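Local coordinates for putative methyl-accepting chemotaxis protein (Salmonella enterica subsp. enterica serovar Typhimurium str. LT2, PDB 6DB1) that probably senses chemical signals for chemotaxis through this N-terminal ligand-binding domain, a four-helix bundle that forms part of a putative methyl-accepting receptor, at residues T121-L124 / S125-F128; N28-Y31 / F32-V35; R40-D43 / V44-G47; M102-A105 / Q106-S109; I82-E85 / V86-N89. All blocks are in the same frame, centred on the assembly; numbering follows the deposited sequence.

Contact 1: T121-L124 / S125-F128; sequences TPAL and SRAF
Ser125 and Arg126 turn their backbone N-H groups back to Thr121 O and Pro122 O, continuing helix 110-144 of the four-helix bundle past a proline kink. Pro122 has no N-H to give to the preceding turn, and the helix bends there. Beyond it the i to i+4 ladder is complete. Arg126 N to Pro122 O is its shortest rung, at 2.7 Å with an N-H...O angle of 157°. The other three, Ser125 N to Thr121 O, Ala127 N to Ala123 O and Phe128 N to Leu124 O, are ordinary helical hydrogen bonds.

The side-chain hydroxyls are satisfied by other helices. Thr121 OG1 is hydrogen-bonded to Gln101 NE2, and Ser125 OG to Tyr31 OH, which joins this helix to helices 80-105 and 13-46. Phe128 reaches into the same interior, where its ring meets Trp90 edge-to-face.

Arg126 instead folds back along the outside of its own helix. Its CG stands opposite the backbone N (chi1 -169°), and a bend at chi3 of 50° returns the guanidinium over the preceding turn. There Ala123 CA lies over one face of the guanidinium, 3.7 Å from Arg126 NH2.

Contact 2: N28-Y31 / F32-V35; sequences NDQY and FRFV
The Phe32 ring carries Asn28 over one face, the amide plane inclined to the ring, one turn apart on helix 13-46 of the four-helix bundle. On Tyr31 the covered face belongs to Val35: Val35 CG2 stands 4.3 Å from the Tyr31 ring centroid and 26° off the normal, a CH-pi contact. The Tyr31 and Phe32 rings themselves meet obliquely, planes at 48°, with Tyr31 CD2 3.7 Å from Phe32 CD1.

The third flat group is the Arg33 guanidinium. Asp29 OD2 sits over one of its faces, 3.6 Å from Arg33 NE, with carboxylate and guanidinium planes 62° apart. Because the oxygen is well out of the guanidinium plane, no N-H is aimed at it, and the salt bridge rests on charge alone. Arg33 gets there with a straight chain, extended from CG to NE, whose end reaches the carboxylate at a slant.

Backbone bonds hold the turn beneath these groups; Phe32 N to Asn28 O, at 2.9 Å, is close to straight.

Tyr31 and Phe34 face neighbouring helices of the same chain, while Phe32 and Arg33 lie near the second subunit. Tyr31 packs on Met63 of helix 54-73 and Leu93 of helix 80-105, and Phe34 on Val98 and Met102 of helix 80-105. Phe32 packs on Phe32 of the second subunit. Gln30 OE1 is hydrogen-bonded to Asn62 ND2 of helix 54-73, while Gln30 NE2 lies 3.5 Å from Arg33 NH1.

Contact 3: R40-D43 / V44-G47; sequences RAMD and VKIG
Selenomethionine Met42 touches Lys45 and Ile46 on the following turn, and with Val44 and Asp43 it has the largest share of surface buried here. Its chain bends at chi2 (-86°) and again at chi3, folding the terminal methyl back alongside the helix. Met42 CE then lies 3.9 Å from Lys45 CB, and the two side chains run next to each other in the same direction. The aliphatic base of the lysine thus makes the contact, while its amino end leads away.

Ile46 also comes back to the same residue. Its CG1 is opposite the carbonyl carbon (chi1 -64°), which places Ile46 CG1 just 3.0 Å from Met42 O; Ile46 CD1 continues to 4.3 Å from Met42 CB. That carbonyl oxygen, Met42 O, is also the acceptor for Ile46 N at 2.7 Å, so one residue supplies both the hydrogen bond and the aliphatic cover around it.

Val44, on the exposed side of the helix, leans on two carbonyls of the preceding turn. Val44 CB is 3.4 Å from Ala41 O, and its CG2 branch reaches Arg40 O. Val44 N to Arg40 O is a long, weak hydrogen bond.

This is the C-terminal turn of helix 13-46, at one end of the four-helix bundle. Asp43 contributes the closing acceptor. Gly47 is the first residue to leave helical geometry, and the last bond loosens accordingly: Gly47 N to Asp43 O is short, at 2.7 Å, but weak, its N-H...O angle only 127°.

Inward, Met42 packs on Phe53 of the loop that leads to helix 54-73, and Lys45 touches Pro51 of the same loop.

Contact 4: M102-A105 / Q106-S109; sequences MQLA and QQGS
Gln106 and Gln107 fold back on the last turn of helix 80-105, each amide coming to a main-chain carbonyl. Gln106 NE2 lies 3.0 Å from Met102 O, while Gln107 OE1 comes to 3.0 Å from Gln103 O, a meeting of two acceptors that cannot be a hydrogen bond as modelled.

The backbone shows the helix unwinding. Gln106 N has only weak bonds, to Met102 O and Gln103 O. Leu104 O takes two donors: Gln107 N at 3.1 Å, with an N-H...O angle of 161° but from well above the carbonyl plane, and Gly108 N at 2.7 Å through a weak bond.

Further out, the torsions and partners position these groups. Gln107 has CG between its backbone N and carbonyl carbon (chi1 75°), and this turns its extended chain back beside Gln103. Gln106 OE1 is hydrogen-bonded to Arg57 NH1, which fixes the far end of that amide. Ser109 is the N-cap of the next helix, its OG weakly bonded to Thr111 N.

This tight connection brings helix 80-105 into helix 110-144, where Leu104 and Ala105 pack on Trp113; selenomethionine Met102 faces Leu38 of helix 13-46 and Leu60 of helix 54-73.

Contact 5: I82-E85 / V86-N89; sequences ISRE and VLSN
Asn89 N is hydrogen-bonded to Glu85 O at 3.0 Å with an N-H...O angle of 162°, one of the regular i to i+4 bonds of helix 80-105; Val86 N to Ile82 O, at 3.1 Å, is another. The Glu85 side chain extends toward helix 110-144 of the four-helix bundle, where OE1 forms a salt bridge with Arg134 NE and OE2 a hydrogen bond with Ser131 OG. Its aliphatic part stays near the next turn: Glu85 CG is 4.0 Å from Asn89 ND2, the carboxylate and amide planes inclined 59° to each other. Asn89 ND2 has weak bonds to Ser131 OG and Ala127 O.

Arg84 O accepts two donors from Ser88: the backbone N at 3.1 Å, and OG at 3.3 Å through a weaker bond. With OG beside its own backbone N (chi1 -70°), the serine hydroxyl folds back to the carbonyl of the preceding turn.

Packing surrounds these bonds: the Arg84 side chain, bent at chi2 and chi3, passes obliquely across Leu87, with Arg84 NH1 3.4 Å from Leu87 CD1. Leu87 also packs on Met70 of helix 54-73, whereas Val86 lies on Phe135 of helix 110-144.

Chemically, Glu85 holds this helix to 110-144 with a salt bridge and a hydrogen bond, Asn89 adding weak ones; with both carboxylate oxygens of Glu85 engaged, its charge is probably stabilised by Arg134.

From the N terminus, contact 2 lies midway along helix 13-46 and contact 3 at its C-terminal end. Contact 5 follows near the start of helix 80-105, and contact 4 ends that helix and turns into helix 110-144, where contact 1 lies. Each joins consecutive four-residue segments, closing no more than a helical turn or, in contact 4, a short interhelical turn; all five run in series, and none nests or crosses. In three dimensions several touch: contact 1 meets contact 2 through Ser125 and Tyr31, and contact 5 through Ala127 and Asn89. Phe34 touches Met102, and Met42 touches Ala105, joining contacts 2 and 3 to contact 4. Contacts 3 and 5, centres about 34 Å apart, occupy opposite sides of the chain's centre.

Contact 1: T121-L124 / S125-F128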
loop_
_atom_site.group_PDB
_atom_site.type_symbol
_atom_site.label_atom_id
_atom_site.label_comp_id
_atom_site.label_asym_id
_atom_site.label_seq_id
_atom_site.Cartn_x
_atom_site.Cartn_y
_atom_site.Cartn_z
ATOM N N THR A 121 18.434 1.986 2.085
ATOM C CA THR A 121 17.006 2.078 1.764
ATOM C C THR A 121 16.141 1.832 3.017
ATOM O O THR A 121 15.494 2.765 3.477
ATOM C CB THR A 121 16.665 1.235 0.530
ATOM O OG1 THR A 121 17.465 1.726 -0.545
ATOM C CG2 THR A 121 15.208 1.321 0.134
ATOM N N PRO A 122 16.117 0.609 3.585
ATOM C CA PRO A 122 15.277 0.354 4.767
ATOM C C PRO A 122 15.017 1.533 5.723
ATOM O O PRO A 122 13.865 1.788 6.065
ATOM C CB PRO A 122 16.081 -0.756 5.440
ATOM C CG PRO A 122 16.373 -1.666 4.276
ATOM C CD PRO A 122 16.524 -0.721 3.095
ATOM N N ALA A 123 16.049 2.242 6.150
ATOM C CA ALA A 123 15.846 3.372 7.060
ATOM C C ALA A 123 14.834 4.363 6.466
ATOM O O ALA A 123 13.948 4.845 7.160
ATOM C CB ALA A 123 17.164 4.053 7.325
ATOM N N LEU A 124 14.998 4.658 5.177
ATOM C CA LEU A 124 14.148 5.604 4.425
ATOM C C LEU A 124 12.739 5.033 4.254
ATOM O O LEU A 124 11.737 5.765 4.274
ATOM C CB LEU A 124 14.789 5.852 3.056
ATOM C CG LEU A 124 16.176 6.488 3.093
ATOM C CD1 LEU A 124 16.801 6.511 1.705
ATOM C CD2 LEU A 124 16.101 7.891 3.677
ATOM N N SER A 125 12.692 3.723 4.066
ATOM C CA SER A 125 11.445 3.034 3.888
ATOM C C SER A 125 10.660 3.092 5.204
ATOM O O SER A 125 9.495 3.430 5.220
ATOM C CB SER A 125 11.687 1.622 3.437
ATOM O OG SER A 125 10.474 1.003 3.053
ATOM N N ARG A 126 11.363 2.882 6.299
ATOM C CA ARG A 126 10.772 2.859 7.611
ATOM C C ARG A 126 10.195 4.239 7.960
ATOM O O ARG A 126 9.098 4.328 8.526
ATOM C CB ARG A 126 11.805 2.334 8.615
ATOM C CG ARG A 126 11.238 2.006 9.987
ATOM C CD ARG A 126 12.110 1.027 10.771
ATOM N NE ARG A 126 13.523 1.400 10.833
ATOM C CZ ARG A 126 14.480 0.922 10.037
ATOM N NH1 ARG A 126 14.194 0.021 9.111
ATOM N NH2 ARG A 126 15.723 1.345 10.176
ATOM N N ALA A 127 10.868 5.312 7.577
ATOM C CA ALA A 127 10.375 6.633 7.900
ATOM C C ALA A 127 9.121 6.936 7.069
ATOM O O ALA A 127 8.192 7.565 7.555
ATOM C CB ALA A 127 11.452 7.662 7.659
ATOM N N PHE A 128 9.108 6.501 5.818
ATOM C CA PHE A 128 7.960 6.739 4.971
ATOM C C PHE A 128 6.756 6.017 5.576
ATOM O O PHE A 128 5.651 6.563 5.649
ATOM C CB PHE A 128 8.243 6.287 3.538
ATOM C CG PHE A 128 7.036 6.301 2.638
ATOM C CD1 PHE A 128 6.542 7.492 2.140
ATOM C CD2 PHE A 128 6.404 5.120 2.288
ATOM C CE1 PHE A 128 5.433 7.508 1.312
ATOM C CE2 PHE A 128 5.294 5.138 1.457
ATOM C CZ PHE A 128 4.809 6.330 0.973
#

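Contact 2: N28-Y31 / F32-V35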
loop_
_atom_site.group_PDB
_atom_site.type_symbol
_atom_site.label_atom_id
_atom_site.label_comp_id
_atom_site.label_asym_id
_atom_site.label_seq_id
_atom_site.Cartn_x
_atom_site.Cartn_y
_atom_site.Cartn_z
ATOM N N ASN A 28 2.628 3.707 -2.274
ATOM C CA ASN A 28 3.158 2.626 -1.426
ATOM C C ASN A 28 3.183 1.315 -2.221
ATOM O O ASN A 28 4.149 0.547 -2.178
ATOM C CB ASN A 28 2.303 2.511 -0.167
ATOM C CG ASN A 28 3.049 1.967 1.028
ATOM O OD1 ASN A 28 4.038 1.258 0.887
ATOM N ND2 ASN A 28 2.585 2.321 2.211
ATOM N N ASP A 29 2.080 1.040 -2.905
ATOM C CA ASP A 29 1.998 -0.119 -3.727
ATOM C C ASP A 29 3.116 -0.109 -4.797
ATOM O O ASP A 29 3.771 -1.124 -5.008
ATOM C CB ASP A 29 0.655 -0.170 -4.428
ATOM C CG ASP A 29 0.500 -1.397 -5.263
ATOM O OD1 ASP A 29 0.886 -2.508 -4.821
ATOM O OD2 ASP A 29 -0.016 -1.245 -6.373
ATOM N N GLN A 30 3.335 1.044 -5.432
ATOM C CA GLN A 30 4.347 1.176 -6.508
ATOM C C GLN A 30 5.770 1.043 -5.952
ATOM O O GLN A 30 6.689 0.582 -6.661
ATOM C CB GLN A 30 4.193 2.498 -7.253
ATOM C CG GLN A 30 2.875 2.613 -8.006
ATOM C CD GLN A 30 2.761 1.597 -9.110
ATOM O OE1 GLN A 30 3.739 1.241 -9.762
ATOM N NE2 GLN A 30 1.544 1.149 -9.347
ATOM N N TYR A 31 5.966 1.474 -4.715
ATOM C CA TYR A 31 7.240 1.297 -4.102
ATOM C C TYR A 31 7.463 -0.199 -3.813
ATOM O O TYR A 31 8.518 -0.748 -4.177
ATOM C CB TYR A 31 7.354 2.138 -2.832
ATOM C CG TYR A 31 8.506 1.717 -1.963
ATOM C CD1 TYR A 31 9.815 1.944 -2.357
ATOM C CD2 TYR A 31 8.287 1.051 -0.768
ATOM C CE1 TYR A 31 10.879 1.526 -1.578
ATOM C CE2 TYR A 31 9.342 0.636 0.027
ATOM C CZ TYR A 31 10.642 0.876 -0.380
ATOM O OH TYR A 31 11.688 0.479 0.403
ATOM N N PHE A 32 6.492 -0.879 -3.186
ATOM C CA PHE A 32 6.692 -2.301 -2.895
ATOM C C PHE A 32 6.917 -3.051 -4.205
ATOM O O PHE A 32 7.773 -3.932 -4.265
ATOM C CB PHE A 32 5.555 -2.939 -2.089
ATOM C CG PHE A 32 5.402 -2.411 -0.684
ATOM C CD1 PHE A 32 6.510 -2.053 0.068
ATOM C CD2 PHE A 32 4.163 -2.396 -0.067
ATOM C CE1 PHE A 32 6.372 -1.589 1.368
ATOM C CE2 PHE A 32 4.027 -1.941 1.238
ATOM C CZ PHE A 32 5.131 -1.535 1.954
ATOM N N ARG A 33 6.177 -2.690 -5.242
ATOM C CA ARG A 33 6.366 -3.351 -6.503
ATOM C C ARG A 33 7.815 -3.169 -6.952
ATOM O O ARG A 33 8.491 -4.145 -7.247
ATOM C CB ARG A 33 5.402 -2.834 -7.572
ATOM C CG ARG A 33 3.982 -3.370 -7.441
ATOM C CD ARG A 33 3.086 -2.823 -8.531
ATOM N NE ARG A 33 1.785 -3.460 -8.515
ATOM C CZ ARG A 33 0.803 -3.171 -9.355
ATOM N NH1 ARG A 33 0.975 -2.223 -10.261
ATOM N NH2 ARG A 33 -0.340 -3.833 -9.289
ATOM N N PHE A 34 8.274 -1.928 -6.968
ATOM C CA PHE A 34 9.609 -1.599 -7.405
ATOM C C PHE A 34 10.653 -2.537 -6.794
ATOM O O PHE A 34 11.534 -2.992 -7.497
ATOM C CB PHE A 34 9.969 -0.163 -7.028
ATOM C CG PHE A 34 11.438 0.128 -7.164
ATOM C CD1 PHE A 34 11.990 0.402 -8.404
ATOM C CD2 PHE A 34 12.272 0.091 -6.059
ATOM C CE1 PHE A 34 13.347 0.638 -8.537
ATOM C CE2 PHE A 34 13.628 0.337 -6.194
ATOM C CZ PHE A 34 14.164 0.600 -7.433
ATOM N N VAL A 35 10.549 -2.796 -5.494
ATOM C CA VAL A 35 11.512 -3.614 -4.791
ATOM C C VAL A 35 11.479 -5.046 -5.328
ATOM O O VAL A 35 12.517 -5.677 -5.426
ATOM C CB VAL A 35 11.268 -3.597 -3.272
ATOM C CG1 VAL A 35 12.145 -4.612 -2.550
ATOM C CG2 VAL A 35 11.465 -2.208 -2.689
#

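Contact 3: R40-D43 / V44-G47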
loop_
_atom_site.group_PDB
_atom_site.type_symbol
_atom_site.label_atom_id
_atom_site.label_comp_id
_atom_site.label_asym_id
_atom_site.label_seq_id
_atom_site.Cartn_x
_atom_site.Cartn_y
_atom_site.Cartn_z
ATOM N N ARG A 40 13.758 -9.383 -9.176
ATOM C CA ARG A 40 13.648 -10.442 -10.188
ATOM C C ARG A 40 14.591 -10.146 -11.364
ATOM O O ARG A 40 15.220 -11.072 -11.916
ATOM C CB ARG A 40 12.208 -10.604 -10.677
ATOM C CG ARG A 40 11.216 -10.979 -9.583
ATOM C CD ARG A 40 9.894 -11.448 -10.161
ATOM N NE ARG A 40 9.402 -10.552 -11.200
ATOM C CZ ARG A 40 8.698 -9.446 -10.983
ATOM N NH1 ARG A 40 8.404 -9.076 -9.748
ATOM N NH2 ARG A 40 8.288 -8.713 -12.004
ATOM N N ALA A 41 14.701 -8.872 -11.746
ATOM C CA ALA A 41 15.606 -8.500 -12.846
ATOM C C ALA A 41 17.063 -8.824 -12.460
ATOM O O ALA A 41 17.854 -9.257 -13.308
ATOM C CB ALA A 41 15.430 -7.044 -13.202
HETATM N N MSE A 42 17.404 -8.647 -11.176
HETATM C CA MSE A 42 18.777 -8.911 -10.680
HETATM C C MSE A 42 19.102 -10.378 -10.528
HETATM O O MSE A 42 20.256 -10.782 -10.683
HETATM C CB MSE A 42 19.010 -8.163 -9.374
HETATM C CG MSE A 42 19.062 -6.672 -9.688
HETATM SE SE MSE A 42 20.888 -6.170 -10.209
HETATM C CE MSE A 42 20.522 -5.755 -12.093
ATOM N N ASP A 43 18.112 -11.199 -10.201
ATOM C CA ASP A 43 18.357 -12.631 -10.115
ATOM C C ASP A 43 18.806 -13.110 -11.495
ATOM O O ASP A 43 19.740 -13.894 -11.605
ATOM C CB ASP A 43 17.106 -13.371 -9.658
ATOM C CG ASP A 43 16.753 -13.080 -8.208
ATOM O OD1 ASP A 43 17.512 -12.342 -7.547
ATOM O OD2 ASP A 43 15.731 -13.609 -7.725
ATOM N N VAL A 44 18.139 -12.603 -12.535
ATOM C CA VAL A 44 18.442 -12.907 -13.951
ATOM C C VAL A 44 19.860 -12.418 -14.279
ATOM O O VAL A 44 20.624 -13.122 -14.947
ATOM C CB VAL A 44 17.408 -12.266 -14.907
ATOM C CG1 VAL A 44 17.844 -12.321 -16.366
ATOM C CG2 VAL A 44 16.021 -12.871 -14.743
ATOM N N LYS A 45 20.197 -11.207 -13.835
ATOM C CA LYS A 45 21.523 -10.630 -14.087
ATOM C C LYS A 45 22.573 -11.469 -13.334
ATOM O O LYS A 45 23.618 -11.825 -13.900
ATOM C CB LYS A 45 21.490 -9.140 -13.721
ATOM C CG LYS A 45 22.753 -8.334 -13.996
ATOM C CD LYS A 45 23.837 -8.516 -12.966
ATOM C CE LYS A 45 25.017 -7.593 -13.187
ATOM N NZ LYS A 45 26.061 -7.775 -12.150
ATOM N N ILE A 46 22.262 -11.837 -12.089
ATOM C CA ILE A 46 23.155 -12.653 -11.250
ATOM C C ILE A 46 23.234 -14.079 -11.824
ATOM O O ILE A 46 24.231 -14.782 -11.630
ATOM C CB ILE A 46 22.674 -12.635 -9.786
ATOM C CG1 ILE A 46 22.764 -11.228 -9.194
ATOM C CG2 ILE A 46 23.449 -13.635 -8.941
ATOM C CD1 ILE A 46 21.936 -11.040 -7.947
ATOM N N GLY A 47 22.182 -14.494 -12.525
ATOM C CA GLY A 47 22.131 -15.811 -13.146
ATOM C C GLY A 47 22.821 -15.824 -14.503
ATOM O O GLY A 47 22.706 -16.794 -15.249
#

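Contact 4: M102-A105 / Q106-S109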
loop_
_atom_site.group_PDB
_atom_site.type_symbol
_atom_site.label_atom_id
_atom_site.label_comp_id
_atom_site.label_asym_id
_atom_site.label_seq_id
_atom_site.Cartn_x
_atom_site.Cartn_y
_atom_site.Cartn_z
HETATM N N MSE A 102 18.373 1.867 -8.636
HETATM C CA MSE A 102 18.203 1.672 -10.073
HETATM C C MSE A 102 19.430 2.004 -10.874
HETATM O O MSE A 102 19.778 1.281 -11.804
HETATM C CB MSE A 102 17.085 2.557 -10.578
HETATM C CG MSE A 102 15.822 1.736 -10.690
HETATM SE SE MSE A 102 15.670 1.039 -12.513
HETATM C CE MSE A 102 15.802 -0.812 -11.909
ATOM N N GLN A 103 20.091 3.104 -10.539
ATOM C CA GLN A 103 21.281 3.509 -11.274
ATOM C C GLN A 103 22.428 2.537 -10.951
ATOM O O GLN A 103 23.230 2.175 -11.827
ATOM C CB GLN A 103 21.595 4.974 -10.963
ATOM C CG GLN A 103 20.552 5.930 -11.541
ATOM C CD GLN A 103 20.782 7.391 -11.217
ATOM O OE1 GLN A 103 21.319 7.745 -10.166
ATOM N NE2 GLN A 103 20.321 8.262 -12.106
ATOM N N LEU A 104 22.435 2.053 -9.719
ATOM C CA LEU A 104 23.462 1.154 -9.236
ATOM C C LEU A 104 23.212 -0.257 -9.791
ATOM O O LEU A 104 24.152 -1.003 -10.056
ATOM C CB LEU A 104 23.400 1.196 -7.705
ATOM C CG LEU A 104 24.715 1.054 -6.940
ATOM C CD1 LEU A 104 25.749 2.061 -7.426
ATOM C CD2 LEU A 104 24.469 1.247 -5.450
ATOM N N ALA A 105 21.954 -0.622 -10.000
ATOM C CA ALA A 105 21.618 -1.956 -10.515
ATOM C C ALA A 105 22.054 -2.075 -11.982
ATOM O O ALA A 105 22.267 -3.176 -12.503
ATOM C CB ALA A 105 20.135 -2.211 -10.366
ATOM N N GLN A 106 22.187 -0.929 -12.630
ATOM C CA GLN A 106 22.585 -0.883 -14.012
ATOM C C GLN A 106 24.108 -0.690 -14.126
ATOM O O GLN A 106 24.604 -0.529 -15.233
ATOM C CB GLN A 106 21.792 0.228 -14.709
ATOM C CG GLN A 106 20.292 -0.039 -14.740
ATOM C CD GLN A 106 19.463 1.138 -15.199
ATOM O OE1 GLN A 106 18.574 1.002 -16.032
ATOM N NE2 GLN A 106 19.749 2.313 -14.663
ATOM N N GLN A 107 24.870 -0.753 -13.028
ATOM C CA GLN A 107 26.323 -0.520 -13.167
ATOM C C GLN A 107 27.119 -1.186 -12.026
ATOM O O GLN A 107 28.038 -1.974 -12.288
ATOM C CB GLN A 107 26.589 0.991 -13.246
ATOM C CG GLN A 107 26.466 1.729 -11.917
ATOM C CD GLN A 107 26.304 3.225 -12.054
ATOM O OE1 GLN A 107 25.524 3.718 -12.868
ATOM N NE2 GLN A 107 26.983 3.960 -11.191
ATOM N N GLY A 108 26.755 -0.883 -10.775
ATOM C CA GLY A 108 27.457 -1.357 -9.571
ATOM C C GLY A 108 27.517 -2.871 -9.439
ATOM O O GLY A 108 27.268 -3.613 -10.392
ATOM N N SER A 109 27.865 -3.306 -8.226
ATOM C CA SER A 109 28.016 -4.722 -7.884
ATOM C C SER A 109 27.156 -5.067 -6.662
ATOM O O SER A 109 26.255 -4.312 -6.281
ATOM C CB SER A 109 29.464 -5.033 -7.604
ATOM O OG SER A 109 29.885 -4.406 -6.398
#

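Contact 5: I82-E85 / V86-N89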
loop_
_atom_site.group_PDB
_atom_site.type_symbol
_atom_site.label_atom_id
_atom_site.label_comp_id
_atom_site.label_asym_id
_atom_site.label_seq_id
_atom_site.Cartn_x
_atom_site.Cartn_y
_atom_site.Cartn_z
ATOM N N ILE A 82 1.601 16.949 9.160
ATOM C CA ILE A 82 1.530 15.560 8.728
ATOM C C ILE A 82 1.694 15.504 7.206
ATOM O O ILE A 82 2.412 14.651 6.671
ATOM C CB ILE A 82 0.215 14.926 9.203
ATOM C CG1 ILE A 82 0.216 14.809 10.731
ATOM C CG2 ILE A 82 -0.025 13.584 8.524
ATOM C CD1 ILE A 82 -1.076 14.338 11.312
ATOM N N SER A 83 1.030 16.421 6.524
ATOM C CA SER A 83 1.116 16.426 5.079
ATOM C C SER A 83 2.585 16.564 4.657
ATOM O O SER A 83 3.062 15.842 3.791
ATOM C CB SER A 83 0.252 17.509 4.512
ATOM O OG SER A 83 0.338 17.513 3.110
ATOM N N ARG A 84 3.298 17.462 5.334
ATOM C CA ARG A 84 4.715 17.746 5.079
ATOM C C ARG A 84 5.628 16.561 5.391
ATOM O O ARG A 84 6.598 16.325 4.673
ATOM C CB ARG A 84 5.165 18.960 5.895
ATOM C CG ARG A 84 5.030 20.254 5.111
ATOM C CD ARG A 84 6.225 20.401 4.188
ATOM N NE ARG A 84 5.921 21.048 2.916
ATOM C CZ ARG A 84 5.875 20.410 1.753
ATOM N NH1 ARG A 84 6.154 19.120 1.699
ATOM N NH2 ARG A 84 5.587 21.074 0.647
ATOM N N GLU A 85 5.372 15.876 6.478
ATOM C CA GLU A 85 6.176 14.730 6.839
ATOM C C GLU A 85 6.105 13.681 5.715
ATOM O O GLU A 85 7.118 13.137 5.296
ATOM C CB GLU A 85 5.665 14.174 8.166
ATOM C CG GLU A 85 6.678 13.344 8.911
ATOM C CD GLU A 85 6.094 12.561 10.071
ATOM O OE1 GLU A 85 5.535 13.195 10.987
ATOM O OE2 GLU A 85 6.208 11.332 10.058
ATOM N N VAL A 86 4.890 13.422 5.231
ATOM C CA VAL A 86 4.625 12.430 4.191
ATOM C C VAL A 86 5.391 12.761 2.900
ATOM O O VAL A 86 6.084 11.900 2.363
ATOM C CB VAL A 86 3.112 12.333 3.917
ATOM C CG1 VAL A 86 2.805 11.693 2.575
ATOM C CG2 VAL A 86 2.399 11.611 5.045
ATOM N N LEU A 87 5.256 13.981 2.415
ATOM C CA LEU A 87 5.907 14.382 1.163
ATOM C C LEU A 87 7.436 14.344 1.299
ATOM O O LEU A 87 8.121 13.931 0.364
ATOM C CB LEU A 87 5.430 15.782 0.773
ATOM C CG LEU A 87 3.933 15.923 0.513
ATOM C CD1 LEU A 87 3.548 17.375 0.266
ATOM C CD2 LEU A 87 3.505 15.051 -0.646
ATOM N N SER A 88 7.979 14.767 2.434
ATOM C CA SER A 88 9.440 14.774 2.586
ATOM C C SER A 88 9.999 13.356 2.683
ATOM O O SER A 88 11.028 13.078 2.106
ATOM C CB SER A 88 9.860 15.586 3.766
ATOM O OG SER A 88 9.619 16.951 3.511
ATOM N N ASN A 89 9.332 12.476 3.410
ATOM C CA ASN A 89 9.810 11.089 3.551
ATOM C C ASN A 89 9.601 10.335 2.232
ATOM O O ASN A 89 10.427 9.488 1.853
ATOM C CB ASN A 89 9.176 10.401 4.764
ATOM C CG ASN A 89 9.684 10.977 6.067
ATOM O OD1 ASN A 89 10.666 11.715 6.074
ATOM N ND2 ASN A 89 9.055 10.618 7.173
#